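Local coordinates for ribonuclease S-3 (Pyrus pyrifolia, PDB 1IQQ), which cleaves RNA as a pistil ribonuclease of the T2 family and underlies gametophytic self-incompatibility, the rejection of self pollen, at residues 30-35 / 66-71; 83-88 / 100-105. One frame throughout, in Å; residues are numbered along the deposited sequence.

Interaction 1: 30-35 / 66-71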
loop_
_atom_site.group_PDB
_atom_site.type_symbol
_atom_site.label_atom_id
_atom_site.label_comp_id
_atom_site.label_asym_id
_atom_site.label_seq_id
_atom_site.Cartn_x
_atom_site.Cartn_y
_atom_site.Cartn_z
ATOM N N PHE A 30 7.468 5.244 -2.299
ATOM C CA PHE A 30 6.258 4.450 -1.969
ATOM C C PHE A 30 6.017 4.600 -0.461
ATOM O O PHE A 30 6.926 4.303 0.303
ATOM C CB PHE A 30 6.517 2.949 -2.278
ATOM C CG PHE A 30 6.210 2.543 -3.722
ATOM C CD1 PHE A 30 7.168 2.586 -4.740
ATOM C CD2 PHE A 30 4.947 2.077 -4.030
ATOM C CE1 PHE A 30 6.862 2.151 -6.042
ATOM C CE2 PHE A 30 4.618 1.644 -5.302
ATOM C CZ PHE A 30 5.577 1.682 -6.298
ATOM N N THR A 31 4.841 5.070 -0.109
ATOM C CA THR A 31 4.431 5.101 1.289
ATOM C C THR A 31 3.127 4.329 1.404
ATOM O O THR A 31 2.516 3.854 0.410
ATOM C CB THR A 31 4.292 6.536 1.841
ATOM O OG1 THR A 31 3.515 7.367 0.979
ATOM C CG2 THR A 31 5.736 7.136 1.967
ATOM N N VAL A 32 2.623 4.142 2.631
ATOM C CA VAL A 32 1.468 3.331 2.794
ATOM C C VAL A 32 0.130 3.885 2.309
ATOM O O VAL A 32 -0.146 5.097 2.452
ATOM C CB VAL A 32 1.346 2.964 4.331
ATOM C CG1 VAL A 32 -0.002 2.175 4.603
ATOM C CG2 VAL A 32 2.584 2.154 4.807
ATOM N N HIS A 33 -0.655 3.036 1.614
ATOM C CA HIS A 33 -2.029 3.388 1.233
ATOM C C HIS A 33 -3.039 2.632 2.080
ATOM O O HIS A 33 -4.136 3.129 2.340
ATOM C CB HIS A 33 -2.287 3.068 -0.233
ATOM C CG HIS A 33 -3.693 3.296 -0.692
ATOM N ND1 HIS A 33 -4.177 4.540 -1.051
ATOM C CD2 HIS A 33 -4.723 2.433 -0.846
ATOM C CE1 HIS A 33 -5.446 4.435 -1.409
ATOM N NE2 HIS A 33 -5.804 3.166 -1.295
ATOM N N GLY A 34 -2.740 1.406 2.487
ATOM C CA GLY A 34 -3.668 0.720 3.347
ATOM C C GLY A 34 -3.131 -0.583 3.879
ATOM O O GLY A 34 -2.190 -1.190 3.322
ATOM N N LEU A 35 -3.769 -1.064 4.945
ATOM C CA LEU A 35 -3.549 -2.432 5.471
ATOM C C LEU A 35 -4.974 -2.960 5.666
ATOM O O LEU A 35 -5.706 -2.523 6.596
ATOM C CB LEU A 35 -2.784 -2.465 6.769
ATOM C CG LEU A 35 -1.946 -3.707 7.286
ATOM C CD1 LEU A 35 -2.016 -3.984 8.824
ATOM C CD2 LEU A 35 -1.906 -4.916 6.338
ATOM N N ILE A 66 5.433 10.367 8.095
ATOM C CA ILE A 66 6.483 9.923 7.182
ATOM C C ILE A 66 6.139 8.653 6.422
ATOM O O ILE A 66 6.419 8.589 5.217
ATOM C CB ILE A 66 7.829 9.720 7.953
ATOM C CG1 ILE A 66 8.274 11.071 8.514
ATOM C CG2 ILE A 66 8.957 9.080 7.034
ATOM C CD1 ILE A 66 9.386 10.908 9.584
ATOM N N ILE A 67 5.469 7.707 7.082
ATOM C CA ILE A 67 5.262 6.368 6.480
ATOM C C ILE A 67 3.884 6.273 5.891
ATOM O O ILE A 67 3.677 5.475 4.931
ATOM C CB ILE A 67 5.440 5.276 7.596
ATOM C CG1 ILE A 67 6.928 5.178 7.949
ATOM C CG2 ILE A 67 4.921 3.884 7.126
ATOM C CD1 ILE A 67 7.128 4.418 9.243
ATOM N N TRP A 68 2.944 7.050 6.367
ATOM C CA TRP A 68 1.555 6.963 5.896
ATOM C C TRP A 68 0.903 8.342 5.761
ATOM O O TRP A 68 -0.164 8.600 6.282
ATOM C CB TRP A 68 0.697 6.100 6.845
ATOM C CG TRP A 68 -0.608 5.582 6.253
ATOM C CD1 TRP A 68 -1.263 6.040 5.141
ATOM C CD2 TRP A 68 -1.371 4.475 6.752
ATOM N NE1 TRP A 68 -2.414 5.244 4.907
ATOM C CE2 TRP A 68 -2.482 4.293 5.892
ATOM C CE3 TRP A 68 -1.208 3.614 7.857
ATOM C CZ2 TRP A 68 -3.423 3.280 6.105
ATOM C CZ3 TRP A 68 -2.139 2.589 8.085
ATOM C CH2 TRP A 68 -3.239 2.429 7.196
ATOM N N PRO A 69 1.562 9.254 5.013
ATOM C CA PRO A 69 0.922 10.585 4.854
ATOM C C PRO A 69 -0.325 10.561 3.975
ATOM O O PRO A 69 -0.490 9.706 3.123
ATOM C CB PRO A 69 2.013 11.399 4.133
ATOM C CG PRO A 69 2.765 10.287 3.310
ATOM C CD PRO A 69 2.881 9.193 4.342
ATOM N N ASN A 70 -1.228 11.527 4.181
ATOM C CA ASN A 70 -2.333 11.805 3.255
ATOM C C ASN A 70 -1.579 12.707 2.261
ATOM O O ASN A 70 -1.246 13.867 2.557
ATOM C CB ASN A 70 -3.420 12.656 3.974
ATOM C CG ASN A 70 -4.491 13.106 3.052
ATOM O OD1 ASN A 70 -4.304 13.145 1.843
ATOM N ND2 ASN A 70 -5.613 13.531 3.619
ATOM N N VAL A 71 -1.245 12.150 1.102
ATOM C CA VAL A 71 -0.472 12.860 0.111
ATOM C C VAL A 71 -1.173 14.061 -0.508
ATOM O O VAL A 71 -0.487 14.936 -1.059
ATOM C CB VAL A 71 -0.026 11.886 -1.029
ATOM C CG1 VAL A 71 0.847 10.808 -0.433
ATOM C CG2 VAL A 71 -1.213 11.288 -1.713
HETATM O O HOH W 1 1.022 7.514 2.027
HETATM O O HOH W 2 -4.631 5.665 2.775
#
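Ile66 and Ile67, the last two residues of helix 58-67, lie against residues 30-35 of strand 30-38, which pairs antiparallel with strand 3-10 in the sheet of the RNase T2 alpha+beta fold and carries the catalytic proton donor His33. Ile66 meets the strand through its carbonyl O, against CG2 of Thr31; its own side chain turns outward and touches the N-linked glycan. The carbonyl of Ile67 does more: its O accepts the N-H of Val32 at 2.9 Å in an almost straight bond (173°), which ties the end of the helix directly to the strand. Beside that bond, Ile67 CG2 packs on Val32 CG2, 3.7 Å apart.

Trp68 is where the chain leaves helical geometry, and its indole swings back over the strand. With CG anti to the backbone N (chi1 -162°), the ring lies across the side chain of Val32, whose CG1 stands over the centre of one face, 3.5 Å from the centroid of the six-membered ring, a CH-pi contact. Farther along the ring, CZ2 comes to 3.8 Å from Gly34 CA. His33 and Gly34 form a classic beta bulge facing Thr7 of strand 3-10. At the edge of the indole, in its plane, water 2 accepts from Trp68 NE1 at 3.1 Å and donates to His33 O at 2.6 Å.

Pro69 sets CG and CD of its ring beside Thr31 OG1, a hydroxyl also hydrogen-bonded to Gln11 NE2. Its carbonyl O shares water 1 with Val32 O and with that hydroxyl, Thr31 OG1, which lies 2.7 Å from the water.

Interaction 2: 83-88 / 100-105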
loop_
_atom_site.group_PDB
_atom_site.type_symbol
_atom_site.label_atom_id
_atom_site.label_comp_id
_atom_site.label_asym_id
_atom_site.label_seq_id
_atom_site.Cartn_x
_atom_site.Cartn_y
_atom_site.Cartn_z
ATOM N N LYS A 83 -10.171 7.300 9.662
ATOM C CA LYS A 83 -11.005 6.492 8.715
ATOM C C LYS A 83 -10.335 5.161 8.343
ATOM O O LYS A 83 -11.034 4.190 8.081
ATOM C CB LYS A 83 -11.342 7.264 7.435
ATOM C CG LYS A 83 -12.166 8.582 7.683
ATOM C CD LYS A 83 -12.432 9.244 6.307
ATOM C CE LYS A 83 -12.776 10.725 6.440
ATOM N NZ LYS A 83 -11.590 11.637 6.127
ATOM N N GLU A 84 -9.008 5.172 8.214
ATOM C CA GLU A 84 -8.330 3.897 7.896
ATOM C C GLU A 84 -8.537 2.914 9.017
ATOM O O GLU A 84 -8.760 1.721 8.765
ATOM C CB GLU A 84 -6.809 4.140 7.692
ATOM C CG GLU A 84 -6.535 5.097 6.455
ATOM C CD GLU A 84 -6.968 4.531 5.118
ATOM O OE1 GLU A 84 -7.140 3.287 4.915
ATOM O OE2 GLU A 84 -7.135 5.392 4.214
ATOM N N TRP A 85 -8.450 3.392 10.246
ATOM C CA TRP A 85 -8.714 2.511 11.357
ATOM C C TRP A 85 -10.178 2.069 11.347
ATOM O O TRP A 85 -10.486 0.900 11.511
ATOM C CB TRP A 85 -8.359 3.198 12.676
ATOM C CG TRP A 85 -9.017 2.542 13.861
ATOM C CD1 TRP A 85 -10.008 3.086 14.639
ATOM C CD2 TRP A 85 -8.775 1.234 14.350
ATOM N NE1 TRP A 85 -10.408 2.166 15.595
ATOM C CE2 TRP A 85 -9.645 1.025 15.431
ATOM C CE3 TRP A 85 -7.885 0.211 13.977
ATOM C CZ2 TRP A 85 -9.672 -0.171 16.147
ATOM C CZ3 TRP A 85 -7.899 -0.954 14.672
ATOM C CH2 TRP A 85 -8.808 -1.149 15.767
ATOM N N MET A 86 -11.092 3.026 11.273
ATOM C CA MET A 86 -12.497 2.611 11.347
ATOM C C MET A 86 -12.959 1.700 10.236
ATOM O O MET A 86 -13.756 0.748 10.481
ATOM C CB MET A 86 -13.404 3.849 11.439
ATOM C CG MET A 86 -13.334 4.569 12.807
ATOM S SD MET A 86 -13.595 3.522 14.188
ATOM C CE MET A 86 -15.397 3.245 14.026
ATOM N N LYS A 87 -12.524 1.987 9.010
ATOM C CA LYS A 87 -12.955 1.156 7.888
ATOM C C LYS A 87 -12.237 -0.160 7.749
ATOM O O LYS A 87 -12.847 -1.185 7.438
ATOM C CB LYS A 87 -12.802 1.893 6.576
ATOM C CG LYS A 87 -13.377 1.142 5.412
ATOM C CD LYS A 87 -13.371 1.985 4.118
ATOM C CE LYS A 87 -13.752 1.069 2.975
ATOM N NZ LYS A 87 -13.454 1.571 1.593
ATOM N N HIS A 88 -10.934 -0.142 7.982
ATOM C CA HIS A 88 -10.139 -1.391 7.793
ATOM C C HIS A 88 -9.511 -2.024 9.040
ATOM O O HIS A 88 -9.717 -3.215 9.273
ATOM C CB HIS A 88 -9.044 -1.050 6.770
ATOM C CG HIS A 88 -9.601 -0.653 5.443
ATOM N ND1 HIS A 88 -10.222 -1.560 4.634
ATOM C CD2 HIS A 88 -9.592 0.534 4.773
ATOM C CE1 HIS A 88 -10.569 -0.966 3.505
ATOM N NE2 HIS A 88 -10.197 0.301 3.562
ATOM N N ASN A 100 -4.025 1.927 18.074
ATOM C CA ASN A 100 -2.582 2.171 18.149
ATOM C C ASN A 100 -1.802 0.925 17.616
ATOM O O ASN A 100 -0.812 1.072 16.838
ATOM C CB ASN A 100 -2.171 2.475 19.618
ATOM C CG ASN A 100 -2.535 3.870 20.007
ATOM O OD1 ASN A 100 -2.208 4.829 19.294
ATOM N ND2 ASN A 100 -3.225 4.011 21.145
ATOM N N HIS A 101 -2.245 -0.280 17.983
ATOM C CA HIS A 101 -1.587 -1.488 17.529
ATOM C C HIS A 101 -1.672 -1.622 16.021
ATOM O O HIS A 101 -0.738 -2.103 15.383
ATOM C CB HIS A 101 -2.217 -2.707 18.263
ATOM C CG HIS A 101 -1.608 -4.030 17.890
ATOM N ND1 HIS A 101 -0.253 -4.302 17.989
ATOM C CD2 HIS A 101 -2.201 -5.156 17.484
ATOM C CE1 HIS A 101 -0.046 -5.574 17.653
ATOM N NE2 HIS A 101 -1.212 -6.111 17.352
ATOM N N TYR A 102 -2.785 -1.187 15.449
ATOM C CA TYR A 102 -2.913 -1.224 13.988
ATOM C C TYR A 102 -1.824 -0.389 13.305
ATOM O O TYR A 102 -1.127 -0.878 12.376
ATOM C CB TYR A 102 -4.286 -0.628 13.602
ATOM C CG TYR A 102 -4.582 -0.539 12.145
ATOM C CD1 TYR A 102 -4.499 -1.692 11.320
ATOM C CD2 TYR A 102 -5.011 0.689 11.559
ATOM C CE1 TYR A 102 -4.840 -1.642 9.934
ATOM C CE2 TYR A 102 -5.341 0.750 10.227
ATOM C CZ TYR A 102 -5.264 -0.410 9.390
ATOM O OH TYR A 102 -5.607 -0.365 8.066
ATOM N N PHE A 103 -1.629 0.834 13.733
ATOM C CA PHE A 103 -0.636 1.671 13.123
ATOM C C PHE A 103 0.769 1.211 13.487
ATOM O O PHE A 103 1.666 1.307 12.658
ATOM C CB PHE A 103 -0.927 3.114 13.539
ATOM C CG PHE A 103 -2.154 3.683 12.878
ATOM C CD1 PHE A 103 -2.267 3.786 11.480
ATOM C CD2 PHE A 103 -3.254 4.100 13.665
ATOM C CE1 PHE A 103 -3.453 4.265 10.928
ATOM C CE2 PHE A 103 -4.418 4.588 13.097
ATOM C CZ PHE A 103 -4.524 4.661 11.718
ATOM N N GLU A 104 0.966 0.749 14.722
ATOM C CA GLU A 104 2.309 0.216 15.070
ATOM C C GLU A 104 2.608 -1.005 14.228
ATOM O O GLU A 104 3.762 -1.223 13.852
ATOM C CB GLU A 104 2.324 -0.158 16.564
ATOM C CG GLU A 104 2.310 1.052 17.474
ATOM C CD GLU A 104 1.829 0.739 18.891
ATOM O OE1 GLU A 104 1.546 -0.452 19.206
ATOM O OE2 GLU A 104 1.724 1.733 19.678
ATOM N N THR A 105 1.598 -1.810 13.911
ATOM C CA THR A 105 1.794 -3.003 13.078
ATOM C C THR A 105 2.223 -2.589 11.664
ATOM O O THR A 105 3.129 -3.190 11.077
ATOM C CB THR A 105 0.517 -3.790 12.992
ATOM O OG1 THR A 105 0.245 -4.349 14.307
ATOM C CG2 THR A 105 0.670 -4.943 11.946
HETATM O O HOH W 3 -5.994 0.865 5.657
#
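Tyr102 reaches from helix 100-105 to helix 83-88, which carries the catalytic residues Glu84, Lys87 and His88 of this T2 ribonuclease. The two helix segments cross at 103° with their axes 10.6 Å apart, a gap bridged by aromatic side chains. CB of Tyr102 begins the contact, 3.7 Å from Trp85 CE3 and about as close to CZ3. A nearly fully extended first torsion (chi1 178°) carries the ring toward the other helix. CG stays near the same two indole atoms, and CD2 reaches the indole edge in its plane, 3.8 Å from CE3. The two rings meet obliquely, their planes at 54°.

CD2 also sits over the centre of the Phe103 ring, and Phe103 in turn sends CE2 to Trp85 CB at 4.2 Å, so Phe103 packs beside Tyr102 against the same helix. One atom farther along the tyrosine, CE2 lies next to the backbone of the other helix, 3.8 Å from Glu84 O and close to Trp85 CA. The phenol oxygen ends the reach beside His88 CB, at 3.7 Å. That OH is hydrogen-bonded to Leu35 O of the neighbouring strand, and it accepts from water 3 at 2.7 Å.

Water 3 also donates to Glu84 OE1 at 2.8 Å, so its two protons point at the phenol and the carboxylate. The body of the contact is therefore apolar, with no direct hydrogen bond between the helices; with the phenol proton probably given to Leu35 O, the link from Tyr102 to the active-site carboxylate is indirect, through one water.

From the N terminus, strand 30-38 comes first, and interaction 1 closes the 30-residue connection that brings the end of helix 58-67 and the following loop back to it. Only then does interaction 2 open, closing a shorter excursion of 11 residues between helices 77-89 and 99-112. The two are in series, neither nested nor crossed, yet in space they touch. Leu35 O lies against His88 CB, and the indole of Trp68 packs against both Phe103 and Glu84 CG. Sheet strand and helices thus share one interior, which brings His33 of 30-35 into the same active site as Glu84, Lys87 and His88 of 83-88.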